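PDB 5DL8: benzoate transport porin BenP from Acinetobacter baumannii AB307-0294, which probably acts as an outer-membrane porin of the OprD family, forming a beta-barrel channel for the uptake of small molecules such as benzoate. Local coordinates for residues A[33-38]-A[398-403]; A[49-54]-A[145-150]; A[362-367]-A[380-385]. One frame throughout, in Å; residues are numbered along the deposited sequence.

Contact 1: residues A[33-38]-A[398-403]. With CA (calcium ion), chain G.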
loop_
_atom_site.group_PDB
_atom_site.type_symbol
_atom_site.label_atom_id
_atom_site.label_comp_id
_atom_site.label_asym_id
_atom_site.label_seq_id
_atom_site.Cartn_x
_atom_site.Cartn_y
_atom_site.Cartn_z
ATOM N N ALA A 33 -14.864 -4.740 10.244
ATOM C CA ALA A 33 -13.764 -5.569 9.708
ATOM C C ALA A 33 -13.580 -6.809 10.537
ATOM O O ALA A 33 -13.300 -6.708 11.737
ATOM C CB ALA A 33 -12.417 -4.770 9.721
ATOM N N TYR A 34 -13.666 -7.969 9.902
ATOM C CA TYR A 34 -13.293 -9.238 10.507
ATOM C C TYR A 34 -12.075 -9.827 9.772
ATOM O O TYR A 34 -12.115 -10.081 8.531
ATOM C CB TYR A 34 -14.466 -10.191 10.445
ATOM C CG TYR A 34 -14.164 -11.607 10.813
ATOM C CD1 TYR A 34 -14.016 -11.986 12.099
ATOM C CD2 TYR A 34 -14.084 -12.590 9.808
ATOM C CE1 TYR A 34 -13.698 -13.329 12.419
ATOM C CE2 TYR A 34 -13.870 -13.898 10.095
ATOM C CZ TYR A 34 -13.622 -14.239 11.397
ATOM O OH TYR A 34 -13.320 -15.503 11.620
ATOM N N ILE A 35 -10.982 -10.022 10.533
ATOM C CA ILE A 35 -9.809 -10.631 9.967
ATOM C C ILE A 35 -9.445 -11.820 10.821
ATOM O O ILE A 35 -9.367 -11.706 12.058
ATOM C CB ILE A 35 -8.686 -9.591 9.871
ATOM C CG1 ILE A 35 -8.996 -8.586 8.727
ATOM C CG2 ILE A 35 -7.307 -10.292 9.698
ATOM C CD1 ILE A 35 -8.831 -7.152 9.176
ATOM N N ASN A 36 -9.195 -12.957 10.162
ATOM C CA ASN A 36 -8.874 -14.178 10.898
ATOM C C ASN A 36 -7.793 -14.939 10.180
ATOM O O ASN A 36 -8.010 -15.440 9.071
ATOM C CB ASN A 36 -10.137 -15.111 11.131
ATOM C CG ASN A 36 -9.950 -16.081 12.268
ATOM O OD1 ASN A 36 -9.915 -15.691 13.452
ATOM N ND2 ASN A 36 -9.793 -17.322 11.935
ATOM N N ARG A 37 -6.611 -15.014 10.785
ATOM C CA ARG A 37 -5.546 -15.890 10.243
ATOM C C ARG A 37 -5.436 -17.149 11.066
ATOM O O ARG A 37 -5.058 -17.110 12.210
ATOM C CB ARG A 37 -4.184 -15.148 10.165
ATOM C CG ARG A 37 -3.008 -15.987 9.601
ATOM C CD ARG A 37 -1.752 -15.153 9.277
ATOM N NE ARG A 37 -1.951 -14.225 8.215
ATOM C CZ ARG A 37 -1.003 -13.451 7.622
ATOM N NH1 ARG A 37 0.270 -13.474 8.010
ATOM N NH2 ARG A 37 -1.362 -12.627 6.595
ATOM N N ASP A 38 -5.636 -18.275 10.421
ATOM C CA ASP A 38 -5.680 -19.573 11.082
ATOM C C ASP A 38 -4.529 -20.437 10.581
ATOM O O ASP A 38 -4.563 -20.945 9.434
ATOM C CB ASP A 38 -7.044 -20.263 10.719
ATOM C CG ASP A 38 -7.209 -21.670 11.329
ATOM O OD1 ASP A 38 -6.199 -22.344 11.607
ATOM O OD2 ASP A 38 -8.363 -22.142 11.487
ATOM N N ARG A 398 -10.961 -12.478 5.496
ATOM C CA ARG A 398 -11.196 -11.068 5.763
ATOM C C ARG A 398 -12.534 -10.708 5.181
ATOM O O ARG A 398 -12.770 -11.009 3.964
ATOM C CB ARG A 398 -10.141 -10.191 5.143
ATOM C CG ARG A 398 -8.662 -10.560 5.465
ATOM C CD ARG A 398 -7.736 -9.454 4.994
ATOM N NE ARG A 398 -6.342 -9.843 5.001
ATOM C CZ ARG A 398 -5.391 -9.506 4.086
ATOM N NH1 ARG A 398 -5.567 -8.648 3.002
ATOM N NH2 ARG A 398 -4.190 -10.010 4.282
ATOM N N LEU A 399 -13.372 -10.101 6.028
ATOM C CA LEU A 399 -14.755 -9.767 5.689
ATOM C C LEU A 399 -15.039 -8.375 6.140
ATOM O O LEU A 399 -14.752 -7.987 7.317
ATOM C CB LEU A 399 -15.774 -10.733 6.361
ATOM C CG LEU A 399 -17.284 -10.637 5.910
ATOM C CD1 LEU A 399 -17.585 -10.941 4.401
ATOM C CD2 LEU A 399 -18.184 -11.529 6.753
ATOM N N PHE A 400 -15.493 -7.558 5.198
ATOM C CA PHE A 400 -15.608 -6.114 5.443
ATOM C C PHE A 400 -16.992 -5.672 5.045
ATOM O O PHE A 400 -17.486 -6.091 3.957
ATOM C CB PHE A 400 -14.606 -5.311 4.628
ATOM C CG PHE A 400 -13.129 -5.592 4.963
ATOM C CD1 PHE A 400 -12.556 -5.120 6.097
ATOM C CD2 PHE A 400 -12.310 -6.304 4.067
ATOM C CE1 PHE A 400 -11.226 -5.390 6.398
ATOM C CE2 PHE A 400 -10.950 -6.554 4.301
ATOM C CZ PHE A 400 -10.397 -6.088 5.478
ATOM N N VAL A 401 -17.607 -4.824 5.880
ATOM C CA VAL A 401 -18.742 -4.069 5.465
ATOM C C VAL A 401 -18.323 -2.628 5.535
ATOM O O VAL A 401 -18.065 -2.118 6.610
ATOM C CB VAL A 401 -19.966 -4.246 6.365
ATOM C CG1 VAL A 401 -21.179 -3.430 5.831
ATOM C CG2 VAL A 401 -20.319 -5.724 6.533
ATOM N N ASN A 402 -18.286 -1.986 4.380
ATOM C CA ASN A 402 -17.764 -0.641 4.156
ATOM C C ASN A 402 -18.878 0.310 3.839
ATOM O O ASN A 402 -19.807 -0.037 3.050
ATOM C CB ASN A 402 -16.785 -0.663 2.969
ATOM C CG ASN A 402 -15.411 -1.310 3.340
ATOM O OD1 ASN A 402 -14.864 -1.004 4.430
ATOM N ND2 ASN A 402 -14.877 -2.193 2.498
ATOM N N TYR A 403 -18.766 1.510 4.377
ATOM C CA TYR A 403 -19.645 2.610 3.989
ATOM C C TYR A 403 -18.781 3.811 3.700
ATOM O O TYR A 403 -17.879 4.095 4.457
ATOM C CB TYR A 403 -20.602 2.997 5.080
ATOM C CG TYR A 403 -21.464 4.167 4.685
ATOM C CD1 TYR A 403 -22.619 4.012 3.888
ATOM C CD2 TYR A 403 -21.211 5.419 5.175
ATOM C CE1 TYR A 403 -23.437 5.099 3.549
ATOM C CE2 TYR A 403 -22.034 6.477 4.902
ATOM C CZ TYR A 403 -23.099 6.322 4.049
ATOM O OH TYR A 403 -23.837 7.419 3.846
HETATM CA CA CA G . -5.338 -22.915 13.866
HETATM O O HOH W 1 -7.290 -24.119 13.469
HETATM O O HOH W 2 -4.989 -25.208 13.789
HETATM O O HOH W 3 -3.205 -23.062 14.916
HETATM O O HOH W 4 -5.672 -23.638 16.259
#
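Arg-398 forms an antiparallel non-hydrogen-bonded pair with Ile-35 and meets it with its aliphatic stem, CG lying 3.8 Å from Ile-35 CG1. With CG anti to the carbonyl carbon (chi1 -52°) and the chain extended from there to NE, the stem crosses Ile-35 obliquely, the guanidinium lying beyond it. NE bridges to Glu-396, which also binds Arg-37 NH2; this shared carboxylate probably offsets the positive charge where Arg-37 NH2 stands 4.5 Å from Arg-398 NH2. Leu-399 is the hydrogen-bonded partner of Tyr-34: Tyr-34 N to Leu-399 O and Leu-399 N to Tyr-34 O are both 2.8 Å. Their side chains share the outer face, where Leu-399 CB comes to the edge of the tyrosine ring; apolar and aromatic groups suit this surface of a membrane barrel. Phe-400 returns to the inner face and turns its ring edge to Ala-33, CE1 3.6 Å from the alanine CB, a methyl small enough to admit the ring. Farther along, Asp-38 OD1 binds calcium at 2.5 Å, with the backbone O of Phe-39, Asp-46 OD1 and four waters. Antiparallel pairing of the first long strand, 25-39, with the last, 394-406, is the seam that closes a porin beta-barrel.

Contact 2: residues A[49-54]-A[145-150]; sequences SWSQAA and SRQLLT
The side-chain amide of Gln-147 is turned edge-on to Ser-51, with NE2 donating to Ser-51 OG over 3.0 Å. The bond is nearly straight, 166° at the hydrogen, and the hydroxyl oxygen lies almost in the amide plane. Two torsions bring the groups together: the glutamine chain leaves with CG anti to its backbone N and then bends at chi2 (45°), while Ser-51 holds OG between its own backbone N and carbonyl carbon (chi1 58°), directed at the loop. Gln-147 OE1, at the other end of the amide, presses on the Ala-53 methyl, 3.1 Å from CB, a tight contact and not a hydrogen bond. Serine and alanine suit these places because their short side chains let the loop come close to the strand.

Segment 145-150 belongs to a loop that folds against the inner face of the barrel wall, an arrangement consistent with the inward-folded loops that narrow the channel in OprD porins. Leu-148 adds an apolar touch beside the amide, its CD2 branch reaching 3.8 Å from Ala-53 CB, with Ala-85 of strand 72-87 packed against both residues. Farther out, the loop backbone is fixed by Lys-31 NZ, which bonds to Gln-147 O, and by Tyr-112 OH at Leu-148 N.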
loop_
_atom_site.group_PDB
_atom_site.type_symbol
_atom_site.label_atom_id
_atom_site.label_comp_id
_atom_site.label_asym_id
_atom_site.label_seq_id
_atom_site.Cartn_x
_atom_site.Cartn_y
_atom_site.Cartn_z
ATOM N N SER A 49 -8.868 -10.020 14.597
ATOM C CA SER A 49 -9.908 -9.308 15.348
ATOM C C SER A 49 -11.151 -9.011 14.434
ATOM O O SER A 49 -11.121 -9.176 13.158
ATOM C CB SER A 49 -9.345 -7.954 15.810
ATOM O OG SER A 49 -8.829 -7.213 14.671
ATOM N N TRP A 50 -12.153 -8.503 15.144
ATOM C CA TRP A 50 -13.405 -7.994 14.677
ATOM C C TRP A 50 -13.403 -6.626 15.271
ATOM O O TRP A 50 -13.284 -6.461 16.526
ATOM C CB TRP A 50 -14.653 -8.807 15.251
ATOM C CG TRP A 50 -15.946 -8.441 14.588
ATOM C CD1 TRP A 50 -16.106 -8.054 13.265
ATOM C CD2 TRP A 50 -17.224 -8.341 15.191
ATOM N NE1 TRP A 50 -17.398 -7.756 13.024
ATOM C CE2 TRP A 50 -18.113 -7.916 14.187
ATOM C CE3 TRP A 50 -17.707 -8.579 16.485
ATOM C CZ2 TRP A 50 -19.464 -7.742 14.406
ATOM C CZ3 TRP A 50 -19.073 -8.358 16.761
ATOM C CH2 TRP A 50 -19.944 -7.925 15.694
ATOM N N SER A 51 -13.598 -5.651 14.390
ATOM C CA SER A 51 -13.644 -4.247 14.808
ATOM C C SER A 51 -14.634 -3.421 14.012
ATOM O O SER A 51 -14.935 -3.800 12.850
ATOM C CB SER A 51 -12.238 -3.625 14.796
ATOM O OG SER A 51 -11.628 -3.709 13.540
ATOM N N GLN A 52 -15.115 -2.338 14.651
ATOM C CA GLN A 52 -15.950 -1.311 13.988
ATOM C C GLN A 52 -15.252 0.024 14.081
ATOM O O GLN A 52 -14.772 0.361 15.180
ATOM C CB GLN A 52 -17.330 -1.172 14.630
ATOM C CG GLN A 52 -18.209 -0.115 14.041
ATOM C CD GLN A 52 -18.608 -0.490 12.597
ATOM O OE1 GLN A 52 -19.079 -1.605 12.330
ATOM N NE2 GLN A 52 -18.400 0.416 11.673
ATOM N N ALA A 53 -15.187 0.741 12.929
ATOM C CA ALA A 53 -14.499 2.027 12.830
ATOM C C ALA A 53 -15.408 3.081 12.206
ATOM O O ALA A 53 -16.350 2.747 11.471
ATOM C CB ALA A 53 -13.222 1.901 11.980
ATOM N N ALA A 54 -15.147 4.337 12.574
ATOM C CA ALA A 54 -15.731 5.533 11.972
ATOM C C ALA A 54 -14.568 6.548 11.737
ATOM O O ALA A 54 -13.682 6.656 12.563
ATOM C CB ALA A 54 -16.798 6.165 12.830
ATOM N N SER A 145 -5.499 -2.120 3.798
ATOM C CA SER A 145 -5.755 -3.603 3.714
ATOM C C SER A 145 -6.473 -4.187 5.032
ATOM O O SER A 145 -7.062 -5.382 5.092
ATOM C CB SER A 145 -4.388 -4.331 3.462
ATOM O OG SER A 145 -3.506 -4.175 4.605
ATOM N N ARG A 146 -6.467 -3.371 6.081
ATOM C CA ARG A 146 -6.917 -3.935 7.371
ATOM C C ARG A 146 -8.057 -3.073 7.981
ATOM O O ARG A 146 -9.132 -3.041 7.382
ATOM C CB ARG A 146 -5.703 -4.113 8.294
ATOM C CG ARG A 146 -4.599 -5.065 7.829
ATOM C CD ARG A 146 -5.136 -6.401 7.486
ATOM N NE ARG A 146 -4.103 -7.441 7.504
ATOM C CZ ARG A 146 -3.115 -7.626 6.585
ATOM N NH1 ARG A 146 -2.929 -6.815 5.519
ATOM N NH2 ARG A 146 -2.255 -8.618 6.802
ATOM N N GLN A 147 -7.788 -2.334 9.068
ATOM C CA GLN A 147 -8.774 -1.498 9.658
ATOM C C GLN A 147 -8.446 -0.033 9.428
ATOM O O GLN A 147 -8.742 0.488 8.320
ATOM C CB GLN A 147 -8.993 -1.886 11.138
ATOM C CG GLN A 147 -10.019 -1.102 11.912
ATOM C CD GLN A 147 -11.323 -0.871 11.167
ATOM O OE1 GLN A 147 -11.396 0.004 10.301
ATOM N NE2 GLN A 147 -12.385 -1.594 11.547
ATOM N N LEU A 148 -7.811 0.651 10.362
ATOM C CA LEU A 148 -7.421 2.097 10.077
ATOM C C LEU A 148 -6.223 2.164 9.037
ATOM O O LEU A 148 -5.584 1.115 8.752
ATOM C CB LEU A 148 -7.205 2.878 11.359
ATOM C CG LEU A 148 -8.358 2.802 12.402
ATOM C CD1 LEU A 148 -8.107 3.762 13.566
ATOM C CD2 LEU A 148 -9.671 3.145 11.664
ATOM N N LEU A 149 -5.997 3.339 8.463
ATOM C CA LEU A 149 -5.081 3.560 7.300
ATOM C C LEU A 149 -3.761 4.257 7.737
ATOM O O LEU A 149 -3.691 5.176 8.605
ATOM C CB LEU A 149 -5.742 4.490 6.340
ATOM C CG LEU A 149 -6.757 4.019 5.293
ATOM C CD1 LEU A 149 -7.637 2.911 5.732
ATOM C CD2 LEU A 149 -7.578 5.151 4.689
ATOM N N THR A 150 -2.681 3.756 7.185
ATOM C CA THR A 150 -1.321 4.328 7.352
ATOM C C THR A 150 -1.283 5.739 6.752
ATOM O O THR A 150 -1.854 6.005 5.697
ATOM C CB THR A 150 -0.302 3.379 6.681
ATOM O OG1 THR A 150 -0.546 2.084 7.223
ATOM C CG2 THR A 150 1.237 3.753 6.879
#

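Contact 3: residues A[362-367]-A[380-385]. With C8E ((hydroxyethyloxy)tri(ethyloxy)octane), chain C.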
loop_
_atom_site.group_PDB
_atom_site.type_symbol
_atom_site.label_atom_id
_atom_site.label_comp_id
_atom_site.label_asym_id
_atom_site.label_seq_id
_atom_site.Cartn_x
_atom_site.Cartn_y
_atom_site.Cartn_z
ATOM N N ASN A 362 -5.329 -16.225 -3.559
ATOM C CA ASN A 362 -6.203 -15.175 -3.107
ATOM C C ASN A 362 -7.537 -15.251 -3.893
ATOM O O ASN A 362 -7.507 -15.304 -5.152
ATOM C CB ASN A 362 -5.633 -13.774 -3.507
ATOM C CG ASN A 362 -4.295 -13.413 -2.870
ATOM O OD1 ASN A 362 -3.784 -14.092 -1.998
ATOM N ND2 ASN A 362 -3.789 -12.256 -3.247
ATOM N N VAL A 363 -8.651 -15.081 -3.185
ATOM C CA VAL A 363 -9.975 -14.889 -3.790
ATOM C C VAL A 363 -10.537 -13.546 -3.226
ATOM O O VAL A 363 -10.431 -13.319 -2.043
ATOM C CB VAL A 363 -10.938 -16.092 -3.450
ATOM C CG1 VAL A 363 -12.350 -15.857 -4.018
ATOM C CG2 VAL A 363 -10.417 -17.411 -4.014
ATOM N N ILE A 364 -11.012 -12.628 -4.086
ATOM C CA ILE A 364 -11.456 -11.263 -3.738
ATOM C C ILE A 364 -12.822 -11.102 -4.406
ATOM O O ILE A 364 -12.947 -11.200 -5.692
ATOM C CB ILE A 364 -10.468 -10.264 -4.295
ATOM C CG1 ILE A 364 -9.034 -10.583 -3.790
ATOM C CG2 ILE A 364 -10.855 -8.810 -3.994
ATOM C CD1 ILE A 364 -7.991 -10.111 -4.766
ATOM N N LEU A 365 -13.842 -10.931 -3.551
ATOM C CA LEU A 365 -15.217 -10.756 -3.958
ATOM C C LEU A 365 -15.633 -9.310 -3.524
ATOM O O LEU A 365 -15.357 -8.942 -2.396
ATOM C CB LEU A 365 -16.122 -11.851 -3.282
ATOM C CG LEU A 365 -15.770 -13.341 -3.645
ATOM C CD1 LEU A 365 -16.847 -14.337 -3.184
ATOM C CD2 LEU A 365 -15.560 -13.570 -5.150
ATOM N N ASN A 366 -16.184 -8.486 -4.456
ATOM C CA ASN A 366 -16.670 -7.151 -4.165
ATOM C C ASN A 366 -18.128 -7.056 -4.574
ATOM O O ASN A 366 -18.440 -7.536 -5.641
ATOM C CB ASN A 366 -15.888 -6.058 -4.854
ATOM C CG ASN A 366 -14.519 -5.941 -4.279
ATOM O OD1 ASN A 366 -14.302 -5.614 -3.062
ATOM N ND2 ASN A 366 -13.551 -6.303 -5.107
ATOM N N TYR A 367 -18.994 -6.528 -3.707
ATOM C CA TYR A 367 -20.395 -6.309 -4.037
ATOM C C TYR A 367 -20.726 -4.878 -3.607
ATOM O O TYR A 367 -20.693 -4.598 -2.415
ATOM C CB TYR A 367 -21.357 -7.305 -3.389
ATOM C CG TYR A 367 -22.769 -7.078 -3.919
ATOM C CD1 TYR A 367 -23.096 -7.252 -5.313
ATOM C CD2 TYR A 367 -23.714 -6.559 -3.158
ATOM C CE1 TYR A 367 -24.370 -7.015 -5.806
ATOM C CE2 TYR A 367 -24.952 -6.336 -3.658
ATOM C CZ TYR A 367 -25.287 -6.567 -4.983
ATOM O OH TYR A 367 -26.611 -6.289 -5.400
ATOM N N GLN A 380 -17.005 -6.788 1.029
ATOM C CA GLN A 380 -15.797 -7.362 0.486
ATOM C C GLN A 380 -15.397 -8.509 1.350
ATOM O O GLN A 380 -15.394 -8.369 2.631
ATOM C CB GLN A 380 -14.656 -6.326 0.468
ATOM C CG GLN A 380 -13.382 -6.775 -0.288
ATOM C CD GLN A 380 -12.314 -5.746 -0.162
ATOM O OE1 GLN A 380 -11.744 -5.507 0.935
ATOM N NE2 GLN A 380 -12.082 -5.048 -1.250
ATOM N N TYR A 381 -15.084 -9.607 0.657
ATOM C CA TYR A 381 -14.569 -10.841 1.191
ATOM C C TYR A 381 -13.236 -11.219 0.439
ATOM O O TYR A 381 -13.173 -11.306 -0.846
ATOM C CB TYR A 381 -15.548 -12.008 1.013
ATOM C CG TYR A 381 -14.997 -13.355 1.457
ATOM C CD1 TYR A 381 -14.608 -13.570 2.786
ATOM C CD2 TYR A 381 -14.764 -14.349 0.567
ATOM C CE1 TYR A 381 -14.053 -14.768 3.219
ATOM C CE2 TYR A 381 -14.206 -15.578 0.982
ATOM C CZ TYR A 381 -13.841 -15.772 2.329
ATOM O OH TYR A 381 -13.257 -16.966 2.772
ATOM N N ILE A 382 -12.234 -11.523 1.265
ATOM C CA ILE A 382 -10.925 -11.915 0.851
ATOM C C ILE A 382 -10.526 -13.221 1.527
ATOM O O ILE A 382 -10.642 -13.401 2.805
ATOM C CB ILE A 382 -9.919 -10.804 1.053
ATOM C CG1 ILE A 382 -10.179 -9.729 0.035
ATOM C CG2 ILE A 382 -8.500 -11.281 0.663
ATOM C CD1 ILE A 382 -9.609 -8.381 0.372
ATOM N N ARG A 383 -10.121 -14.173 0.705
ATOM C CA ARG A 383 -9.651 -15.468 1.191
ATOM C C ARG A 383 -8.188 -15.682 0.769
ATOM O O ARG A 383 -7.878 -15.685 -0.447
ATOM C CB ARG A 383 -10.541 -16.662 0.701
ATOM C CG ARG A 383 -10.012 -18.062 0.982
ATOM C CD ARG A 383 -10.106 -18.339 2.475
ATOM N NE ARG A 383 -9.394 -19.595 2.845
ATOM C CZ ARG A 383 -9.456 -20.188 4.057
ATOM N NH1 ARG A 383 -10.206 -19.705 5.027
ATOM N NH2 ARG A 383 -8.757 -21.261 4.289
ATOM N N ILE A 384 -7.307 -15.889 1.748
ATOM C CA ILE A 384 -5.903 -16.211 1.507
ATOM C C ILE A 384 -5.575 -17.601 1.978
ATOM O O ILE A 384 -5.978 -18.026 3.098
ATOM C CB ILE A 384 -5.033 -15.159 2.173
ATOM C CG1 ILE A 384 -5.254 -13.791 1.459
ATOM C CG2 ILE A 384 -3.516 -15.475 2.024
ATOM C CD1 ILE A 384 -5.046 -12.735 2.488
ATOM N N ASP A 385 -4.983 -18.379 1.107
ATOM C CA ASP A 385 -4.354 -19.673 1.470
ATOM C C ASP A 385 -2.857 -19.658 1.065
ATOM O O ASP A 385 -2.520 -19.609 -0.181
ATOM C CB ASP A 385 -5.042 -20.905 0.791
ATOM C CG ASP A 385 -6.484 -21.101 1.282
ATOM O OD1 ASP A 385 -6.621 -21.845 2.313
ATOM O OD2 ASP A 385 -7.447 -20.539 0.660
HETATM O O12 C8E C . -26.479 -9.959 0.043
HETATM C C13 C8E C . -27.299 -8.812 -0.050
HETATM C C14 C8E C . -27.885 -8.660 -1.462
HETATM O O15 C8E C . -29.094 -7.855 -1.407
HETATM C C16 C8E C . -29.341 -6.868 -2.421
HETATM C C17 C8E C . -29.706 -7.574 -3.724
HETATM O O18 C8E C . -30.186 -6.601 -4.680
HETATM C C19 C8E C . -30.101 -7.150 -6.019
HETATM C C20 C8E C . -31.082 -6.450 -6.954
HETATM O O21 C8E C . -30.892 -5.027 -6.866
#
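Asn-366 and Gln-380 lie side by side on the inner face and join their amides: Gln-380 NE2 donates to a lone pair of Asn-366 OD1, 2.9 Å away and in the carbonyl plane, although the two amide planes are 59° apart. The longer glutamine, with CG anti to its backbone N (chi1 -171°) and extended beyond, reaches alongside the shorter partner, bringing NE2 level with OD1. Two isoleucines follow on the same face, Ile-364 CG1 packing 4.1 Å from Ile-382 CG1, as suits beta-branched residues in a strand. On the outer face Leu-365 brings CD1 to the edge of the Tyr-381 ring, 4.3 Å from CD2. Between the two faces, four backbone hydrogen bonds link Val-363 with Arg-383 and Leu-365 with Tyr-381 in reciprocal pairs.

A second shell steadies these groups. Asn-366 ND2 bonds to Asn-337 OD1 of the preceding strand, which helps to fix the amide's rotation. Arg-383 grips Asp-385 side-on, NE to OD2 at 3.1 Å and NH2 to OD1 at 3.0 Å, the carboxylate being met from above its plane at OD2. Its remaining nitrogen, NH1, forms a salt bridge with Asp-397 OD1, the same oxygen that bonds Tyr-381 OH, tying Tyr-381 and Arg-383 to strand 394-406. Strands 355-368 and 377-388 form a beta hairpin, the repeating antiparallel unit of the porin barrel wall.

Contact 1 and contact 3 are laid edge to edge, their centres about 10 Å apart, through what are probably backbone hydrogen bonds, Phe-400 N to Gln-380 O at 2.7 Å and Arg-398 O to Ile-382 N at 2.8 Å. Contact 2 joins contact 1 along its other strand; its loop also packs on the Phe-400 ring, CE1 lying 3.3 Å from Arg-146 O. Contacts 2 and 3 do not touch, their nearest atoms being about 6 Å apart. Inside the barrel Arg-146 and Arg-398 approach each other, consistent with the rows of basic residues in OprD channels. The calcium held by Asp-38, at the end of 33-38, lies about 10 Å from the nearest Arg-383 side-chain atom.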